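Local coordinates for protein Sodium/sialic acid symporter SiaT (Proteus mirabilis, PDB 5NV9) that uses the inward sodium gradient to drive uptake of the sialic acid N-acetylneuraminic acid across the inner membrane, at residues A12-Y17 with L331-I336; S107-L112 with N356-T361; W229-S234 with F458-V463. All coordinates share one frame; numbering follows the deposited sequence.

Contact 1 of 3, residues A12-Y17 with L331-I336; sequences AVLFGY and LIIAAI
Ala334 sets its methyl group against Tyr17 where segments 12-17 and 331-336, on transmembrane helices 8-29 and 328-361 of the LeuT fold, cross at -37° with axes 8.4 Å apart. The tight part of the contact lies here. Ala334 CB points toward helix 8-29 and meets Tyr17 CB at 3.8 Å, and the smallness of alanine lets Leu14 and Ala334 bring their CA atoms to 5.2 Å. With CG anti to the backbone N (chi1 153°), the Tyr17 ring runs along the partner helix, so that Ala334 O stands over the centre of one ring face, 4.0 Å above the plane. The Tyr17 hydroxyl hydrogen-bonds to Gln341 and Gln185, so a buried tyrosine suits the place: a flat body for packing and a polar end that is satisfied. Leu14 fills the flank, its CD1 branch lying 4.0 Å from Ala334 CA, while Ile333 is touched more lightly, through CG2. Leu188, from helix 155-203, closes in on Tyr17 and Leu331. A bound sodium ion lies about 9 Å from the Tyr17 side chain. Toward the start of both segments the contact opens to the surface, where Val13 and Leu331 are both apolar, as a membrane helix allows. Their side chains meet thinly, CG1 of Val13 to CB of Leu331 at 4.0 Å, and Val13 CG1 rests on the Leu331 backbone, 3.5 Å from its N.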
# COMPACT_ATOMS: atom_id res chain seq x y z
N ALA A 12 -7.49 -25.06 10.55
CA ALA A 12 -7.81 -25.69 9.31
C ALA A 12 -8.39 -24.65 8.35
O ALA A 12 -8.23 -24.78 7.14
CB ALA A 12 -8.80 -26.84 9.51
N VAL A 13 -9.10 -23.65 8.89
CA VAL A 13 -9.61 -22.56 8.07
C VAL A 13 -8.45 -21.76 7.51
O VAL A 13 -8.40 -21.47 6.30
CB VAL A 13 -10.50 -21.62 8.88
CG1 VAL A 13 -10.88 -20.42 8.04
CG2 VAL A 13 -11.75 -22.34 9.33
N LEU A 14 -7.48 -21.46 8.36
CA LEU A 14 -6.30 -20.72 7.93
C LEU A 14 -5.54 -21.47 6.82
O LEU A 14 -5.18 -20.86 5.80
CB LEU A 14 -5.37 -20.45 9.10
CG LEU A 14 -4.03 -19.79 8.68
CD1 LEU A 14 -4.30 -18.45 8.00
CD2 LEU A 14 -3.13 -19.63 9.90
N PHE A 15 -5.34 -22.77 7.00
CA PHE A 15 -4.59 -23.57 6.02
C PHE A 15 -5.35 -23.87 4.75
O PHE A 15 -4.75 -24.04 3.70
CB PHE A 15 -4.03 -24.83 6.65
CG PHE A 15 -2.77 -24.59 7.41
CD1 PHE A 15 -2.79 -24.06 8.67
CD2 PHE A 15 -1.54 -24.85 6.83
CE1 PHE A 15 -1.62 -23.83 9.37
CE2 PHE A 15 -0.37 -24.62 7.51
CZ PHE A 15 -0.41 -24.10 8.79
N GLY A 16 -6.67 -23.91 4.84
CA GLY A 16 -7.49 -23.90 3.64
C GLY A 16 -7.31 -22.63 2.81
O GLY A 16 -7.19 -22.68 1.56
N TYR A 17 -7.33 -21.49 3.48
CA TYR A 17 -7.10 -20.22 2.81
C TYR A 17 -5.71 -20.18 2.12
O TYR A 17 -5.56 -19.79 0.94
CB TYR A 17 -7.15 -19.07 3.81
CG TYR A 17 -6.28 -17.85 3.34
CD1 TYR A 17 -6.76 -16.95 2.40
CD2 TYR A 17 -5.02 -17.66 3.82
CE1 TYR A 17 -6.01 -15.86 1.98
CE2 TYR A 17 -4.23 -16.56 3.40
CZ TYR A 17 -4.73 -15.67 2.46
OH TYR A 17 -3.98 -14.60 2.02
N LEU A 331 -11.21 -17.71 10.29
CA LEU A 331 -11.47 -16.95 9.09
C LEU A 331 -11.02 -15.43 9.15
O LEU A 331 -10.57 -14.86 8.15
CB LEU A 331 -12.95 -17.07 8.74
CG LEU A 331 -13.38 -16.33 7.50
CD1 LEU A 331 -12.90 -17.01 6.28
CD2 LEU A 331 -14.88 -16.21 7.41
N ILE A 332 -11.17 -14.80 10.32
CA ILE A 332 -10.66 -13.43 10.57
C ILE A 332 -9.15 -13.39 10.56
O ILE A 332 -8.57 -12.48 10.01
CB ILE A 332 -11.18 -12.91 11.91
CG1 ILE A 332 -12.73 -12.83 11.88
CG2 ILE A 332 -10.62 -11.51 12.21
CD1 ILE A 332 -13.29 -12.08 10.69
N ILE A 333 -8.49 -14.37 11.15
CA ILE A 333 -7.07 -14.54 10.98
C ILE A 333 -6.66 -14.71 9.52
O ILE A 333 -5.69 -14.11 9.11
CB ILE A 333 -6.48 -15.66 11.83
CG1 ILE A 333 -6.59 -15.40 13.33
CG2 ILE A 333 -5.02 -15.90 11.51
CD1 ILE A 333 -6.87 -14.00 13.79
N ALA A 334 -7.38 -15.52 8.75
CA ALA A 334 -7.09 -15.64 7.34
C ALA A 334 -7.25 -14.28 6.65
O ALA A 334 -6.49 -13.99 5.73
CB ALA A 334 -7.97 -16.69 6.69
N ALA A 335 -8.25 -13.46 7.07
CA ALA A 335 -8.47 -12.12 6.50
C ALA A 335 -7.33 -11.10 6.80
O ALA A 335 -7.02 -10.27 6.00
CB ALA A 335 -9.82 -11.56 6.94
N ILE A 336 -6.72 -11.21 7.96
CA ILE A 336 -5.51 -10.46 8.30
C ILE A 336 -4.33 -10.94 7.46
O ILE A 336 -3.59 -10.14 6.92
CB ILE A 336 -5.20 -10.58 9.81
CG1 ILE A 336 -6.29 -9.88 10.63
CG2 ILE A 336 -3.80 -10.07 10.13
CD1 ILE A 336 -6.15 -10.09 12.15

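Contact 2 of 3, residues S107-L112 with N356-T361; sequences SAYEYL and NSDIYT
Ser107 and Ser357 both carry OG anti to their backbone N (chi1 173° and 175°), which turns each hydroxyl across the contact to a carboxylate: Ser107 OG to Asp358 and Ser357 OG to Glu110. Asp358 swings its CG beside its own N, bringing OD2 to 2.5 Å from Ser107 OG, a short hydrogen bond donated by the serine on the syn side, 18° out of the carboxylate plane. The second bond, from Ser357 OG to Glu110 OE2, measures 2.6 Å and comes from above the carboxylate plane. Ser107 N reaches the same OE2 from the opposite face at 3.0 Å. Glu110, its chain extended beyond CG, reaches back to Ser107 N, and with Ser107 OG accepting weakly from Tyr109 N this makes a capping box at the turn leading into helix 110-115; the small serine and the long glutamate suit their two ends of it. The box thus docks on the cytoplasmic end of helix 328-361, which here widens into a pi-type turn. Thr106 N adds a further donor to Glu110 OE2, while Asp358 has second partners in helix 118-151: a salt bridge from OD1 to Arg121 and a hydrogen bond from OD2 to Ser125. These donors would probably favour the charged form of both acids and offset the closeness of Glu110 OE2 and Asp358 OD1, 5.0 Å apart. Asp358 OD2 also sits at the edge of the Tyr109 ring, 3.7 Å from CD2, and the Tyr109 hydroxyl goes on to Ala253 O.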
# COMPACT_ATOMS: atom_id res chain seq x y z
N SER A 107 7.17 -0.45 -16.54
CA SER A 107 7.43 0.34 -15.30
C SER A 107 6.92 1.77 -15.48
O SER A 107 7.17 2.38 -16.49
CB SER A 107 8.93 0.36 -14.99
OG SER A 107 9.25 1.23 -13.94
N ALA A 108 6.25 2.30 -14.48
CA ALA A 108 5.79 3.69 -14.48
C ALA A 108 6.88 4.72 -14.75
O ALA A 108 6.59 5.79 -15.39
CB ALA A 108 5.11 4.00 -13.14
N TYR A 109 8.10 4.38 -14.33
CA TYR A 109 9.26 5.33 -14.34
C TYR A 109 9.80 5.56 -15.77
O TYR A 109 10.52 6.52 -16.05
CB TYR A 109 10.30 4.93 -13.27
CG TYR A 109 9.59 4.72 -11.97
CD1 TYR A 109 8.86 5.78 -11.37
CD2 TYR A 109 9.45 3.42 -11.41
CE1 TYR A 109 8.10 5.55 -10.21
CE2 TYR A 109 8.71 3.20 -10.24
CZ TYR A 109 8.00 4.25 -9.67
OH TYR A 109 7.23 4.02 -8.54
N GLU A 110 9.36 4.72 -16.69
CA GLU A 110 9.64 4.93 -18.12
C GLU A 110 9.06 6.24 -18.59
O GLU A 110 9.63 6.86 -19.47
CB GLU A 110 9.01 3.82 -19.00
CG GLU A 110 9.62 2.45 -18.83
CD GLU A 110 8.79 1.29 -19.45
OE1 GLU A 110 8.11 1.47 -20.48
OE2 GLU A 110 8.83 0.18 -18.90
N TYR A 111 7.91 6.64 -18.05
CA TYR A 111 7.37 7.96 -18.37
C TYR A 111 8.44 9.08 -18.13
O TYR A 111 8.56 10.00 -18.95
CB TYR A 111 6.08 8.26 -17.58
CG TYR A 111 5.71 9.70 -17.63
CD1 TYR A 111 5.08 10.22 -18.74
CD2 TYR A 111 6.07 10.58 -16.57
CE1 TYR A 111 4.79 11.57 -18.82
CE2 TYR A 111 5.81 11.93 -16.65
CZ TYR A 111 5.16 12.43 -17.77
OH TYR A 111 4.84 13.77 -17.86
N LEU A 112 9.17 8.99 -17.00
CA LEU A 112 10.14 10.00 -16.62
C LEU A 112 11.32 10.10 -17.59
O LEU A 112 11.81 11.21 -17.81
CB LEU A 112 10.65 9.80 -15.19
CG LEU A 112 9.62 9.88 -14.03
CD1 LEU A 112 10.29 9.56 -12.70
CD2 LEU A 112 8.88 11.21 -13.98
N ASN A 356 13.26 -5.18 -13.99
CA ASN A 356 13.29 -5.74 -15.33
C ASN A 356 13.42 -4.66 -16.44
O ASN A 356 14.24 -4.78 -17.39
CB ASN A 356 12.03 -6.59 -15.58
CG ASN A 356 12.27 -7.77 -16.52
OD1 ASN A 356 12.05 -7.68 -17.74
ND2 ASN A 356 12.80 -8.86 -15.97
N SER A 357 12.60 -3.62 -16.31
CA SER A 357 12.53 -2.57 -17.29
C SER A 357 13.63 -1.52 -17.08
O SER A 357 14.40 -1.26 -18.00
CB SER A 357 11.14 -1.89 -17.29
OG SER A 357 11.12 -0.77 -18.20
N ASP A 358 13.68 -0.95 -15.85
CA ASP A 358 14.47 0.23 -15.53
C ASP A 358 15.94 -0.12 -15.29
O ASP A 358 16.80 0.74 -15.48
CB ASP A 358 13.96 0.97 -14.28
CG ASP A 358 12.51 1.41 -14.41
OD1 ASP A 358 12.13 1.82 -15.51
OD2 ASP A 358 11.73 1.32 -13.43
N ILE A 359 16.24 -1.35 -14.90
CA ILE A 359 17.61 -1.74 -14.61
C ILE A 359 18.15 -2.68 -15.71
O ILE A 359 19.04 -2.31 -16.53
CB ILE A 359 17.73 -2.30 -13.20
CG1 ILE A 359 17.17 -1.32 -12.14
CG2 ILE A 359 19.17 -2.61 -12.84
CD1 ILE A 359 17.83 0.03 -12.11
N TYR A 360 17.57 -3.87 -15.78
CA TYR A 360 18.04 -4.91 -16.65
C TYR A 360 17.88 -4.61 -18.14
O TYR A 360 18.80 -4.77 -18.92
CB TYR A 360 17.31 -6.23 -16.29
CG TYR A 360 17.71 -7.42 -17.12
CD1 TYR A 360 19.03 -7.88 -17.14
CD2 TYR A 360 16.75 -8.13 -17.88
CE1 TYR A 360 19.39 -9.00 -17.91
CE2 TYR A 360 17.10 -9.22 -18.67
CZ TYR A 360 18.41 -9.67 -18.66
OH TYR A 360 18.76 -10.76 -19.44
N THR A 361 16.72 -4.18 -18.56
CA THR A 361 16.52 -3.90 -19.96
C THR A 361 17.21 -2.56 -20.30
O THR A 361 17.99 -2.46 -21.25
CB THR A 361 15.02 -3.93 -20.30
OG1 THR A 361 14.48 -5.22 -19.97
CG2 THR A 361 14.80 -3.67 -21.74

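Contact 3 of 3, residues W229-S234 with F458-V463; sequences WSWTDS and FFFYGV
Phe460 lays one ring face against Trp231 and its edge against Trp229, both in the periplasmic loop. Its CZ meets Trp229 CZ2 at 3.6 Å, near the plane of the phenylalanine ring, whereas Trp231 CE3 lies over one face, 3.8 Å from CZ. Both ring pairs are oblique, with planes at 54° and 38°. Ser230 O lies in the plane at the Phe460 edge, 3.6 Å from CZ; buried without a hydrogen-bond partner, it faces ring C-H groups instead. Further along, Ser234 OG nears the Phe459 edge, 3.8 Å from CE2, a small residue where the loop passes close to the helix start.

The indoles also brace each other: Trp229 NE1 stands 3.4 Å above the centre of the Trp231 ring. Behind them, Ser230 OG accepts from Thr232 N and Asp233 N, which shapes the turn from Ser230 to Asp233 that includes Trp231 and follows Trp229. Asn457 then ties loop to helix, donating to Ser234 OG and Thr232 O while its own OD1 takes Phe459 N. Phe459 meets Phe243 of the sialic acid pocket edge-to-face. The outcome is an aromatic cluster of Trp229, Trp231 and Phe460 beside an ST turn and ST motif at Ser230, at the periplasmic end of transmembrane helix 459-475.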
# COMPACT_ATOMS: atom_id res chain seq x y z
N TRP A 229 -4.64 24.90 12.66
CA TRP A 229 -3.34 24.73 12.03
C TRP A 229 -2.30 24.22 13.06
O TRP A 229 -2.32 24.62 14.24
CB TRP A 229 -2.83 26.06 11.40
CG TRP A 229 -1.66 25.76 10.58
CD1 TRP A 229 -0.34 26.01 10.86
CD2 TRP A 229 -1.66 24.98 9.37
NE1 TRP A 229 0.48 25.45 9.88
CE2 TRP A 229 -0.31 24.82 8.96
CE3 TRP A 229 -2.68 24.40 8.61
CZ2 TRP A 229 0.03 24.14 7.81
CZ3 TRP A 229 -2.32 23.70 7.48
CH2 TRP A 229 -0.97 23.58 7.08
N SER A 230 -1.36 23.42 12.60
CA SER A 230 -0.21 23.05 13.41
C SER A 230 0.95 22.73 12.49
O SER A 230 0.76 22.40 11.34
CB SER A 230 -0.57 21.89 14.34
OG SER A 230 0.49 21.55 15.22
N TRP A 231 2.16 22.90 13.00
CA TRP A 231 3.36 22.45 12.34
C TRP A 231 3.79 21.11 12.93
O TRP A 231 4.56 20.38 12.31
CB TRP A 231 4.48 23.52 12.43
CG TRP A 231 4.18 24.80 11.67
CD1 TRP A 231 3.90 26.02 12.22
CD2 TRP A 231 4.11 24.99 10.24
NE1 TRP A 231 3.66 26.95 11.24
CE2 TRP A 231 3.78 26.35 10.01
CE3 TRP A 231 4.28 24.14 9.13
CZ2 TRP A 231 3.64 26.90 8.72
CZ3 TRP A 231 4.14 24.69 7.83
CH2 TRP A 231 3.80 26.05 7.65
N THR A 232 3.27 20.74 14.11
CA THR A 232 3.77 19.56 14.79
C THR A 232 2.74 18.43 14.98
O THR A 232 3.10 17.27 15.07
CB THR A 232 4.39 19.95 16.16
OG1 THR A 232 3.38 20.53 16.97
CG2 THR A 232 5.53 21.00 15.98
N ASP A 233 1.47 18.78 15.09
CA ASP A 233 0.40 17.86 15.46
C ASP A 233 -0.37 17.49 14.21
O ASP A 233 -0.44 18.29 13.27
CB ASP A 233 -0.62 18.50 16.43
CG ASP A 233 0.00 18.97 17.78
OD1 ASP A 233 1.03 18.41 18.22
OD2 ASP A 233 -0.56 19.92 18.39
N SER A 234 -1.04 16.34 14.29
CA SER A 234 -1.77 15.74 13.22
C SER A 234 -3.21 16.15 13.27
O SER A 234 -4.11 15.33 13.39
CB SER A 234 -1.67 14.19 13.30
OG SER A 234 -0.31 13.79 13.03
N PHE A 458 5.21 14.52 10.52
CA PHE A 458 5.55 13.63 9.37
C PHE A 458 4.68 13.85 8.14
O PHE A 458 5.11 13.58 7.02
CB PHE A 458 5.52 12.15 9.78
CG PHE A 458 4.14 11.64 10.06
CD1 PHE A 458 3.58 11.77 11.33
CD2 PHE A 458 3.40 11.04 9.06
CE1 PHE A 458 2.30 11.31 11.60
CE2 PHE A 458 2.13 10.57 9.33
CZ PHE A 458 1.57 10.72 10.59
N PHE A 459 3.46 14.33 8.32
CA PHE A 459 2.59 14.64 7.18
C PHE A 459 3.15 15.69 6.23
O PHE A 459 2.73 15.75 5.06
CB PHE A 459 1.17 15.04 7.60
CG PHE A 459 0.27 13.87 7.92
CD1 PHE A 459 -0.06 12.93 6.95
CD2 PHE A 459 -0.22 13.70 9.23
CE1 PHE A 459 -0.91 11.85 7.25
CE2 PHE A 459 -1.08 12.65 9.53
CZ PHE A 459 -1.41 11.72 8.54
N PHE A 460 4.09 16.49 6.70
CA PHE A 460 4.70 17.50 5.87
C PHE A 460 5.80 17.00 4.94
O PHE A 460 6.17 17.71 4.03
CB PHE A 460 5.22 18.61 6.75
CG PHE A 460 4.13 19.50 7.28
CD1 PHE A 460 3.33 20.18 6.42
CD2 PHE A 460 3.89 19.63 8.65
CE1 PHE A 460 2.28 21.00 6.88
CE2 PHE A 460 2.90 20.46 9.11
CZ PHE A 460 2.08 21.15 8.23
N TYR A 461 6.38 15.82 5.23
CA TYR A 461 7.50 15.32 4.48
C TYR A 461 7.16 15.15 3.00
O TYR A 461 7.96 15.55 2.15
CB TYR A 461 8.06 14.01 5.02
CG TYR A 461 8.50 14.00 6.48
CD1 TYR A 461 8.78 15.14 7.17
CD2 TYR A 461 8.67 12.80 7.13
CE1 TYR A 461 9.18 15.11 8.50
CE2 TYR A 461 9.03 12.76 8.47
CZ TYR A 461 9.29 13.92 9.12
OH TYR A 461 9.65 13.91 10.40
N GLY A 462 5.98 14.60 2.71
CA GLY A 462 5.56 14.34 1.32
C GLY A 462 5.29 15.62 0.54
O GLY A 462 5.71 15.73 -0.61
N VAL A 463 4.62 16.57 1.17
CA VAL A 463 4.22 17.84 0.57
C VAL A 463 5.50 18.65 0.19
O VAL A 463 5.64 19.18 -0.91
CB VAL A 463 3.39 18.71 1.59
CG1 VAL A 463 2.78 19.91 0.87
CG2 VAL A 463 2.28 17.89 2.25

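In the fold
From the N terminus, the first helix, 8-29, supplies one side of contact 1, and 313 residues separate segment 12-17 from 331-336, on helix 328-361, which closes that loop. Within this span lie the first halves of the other two: 107-112 on the cytoplasmic side and 229-234 in a periplasmic loop. Contact 2 closes at the far end of helix 328-361, so this one helix, which also carries sodium-site residues, is joined to 8-29 and to the turn before 110-115, the centres of contacts 1 and 2 lying about 37 Å apart. Contact 3 closes last, at helix 459-475. All three loops cross pairwise, none nesting, and contacts 1 and 3 lie on opposite sides of the chain's centre.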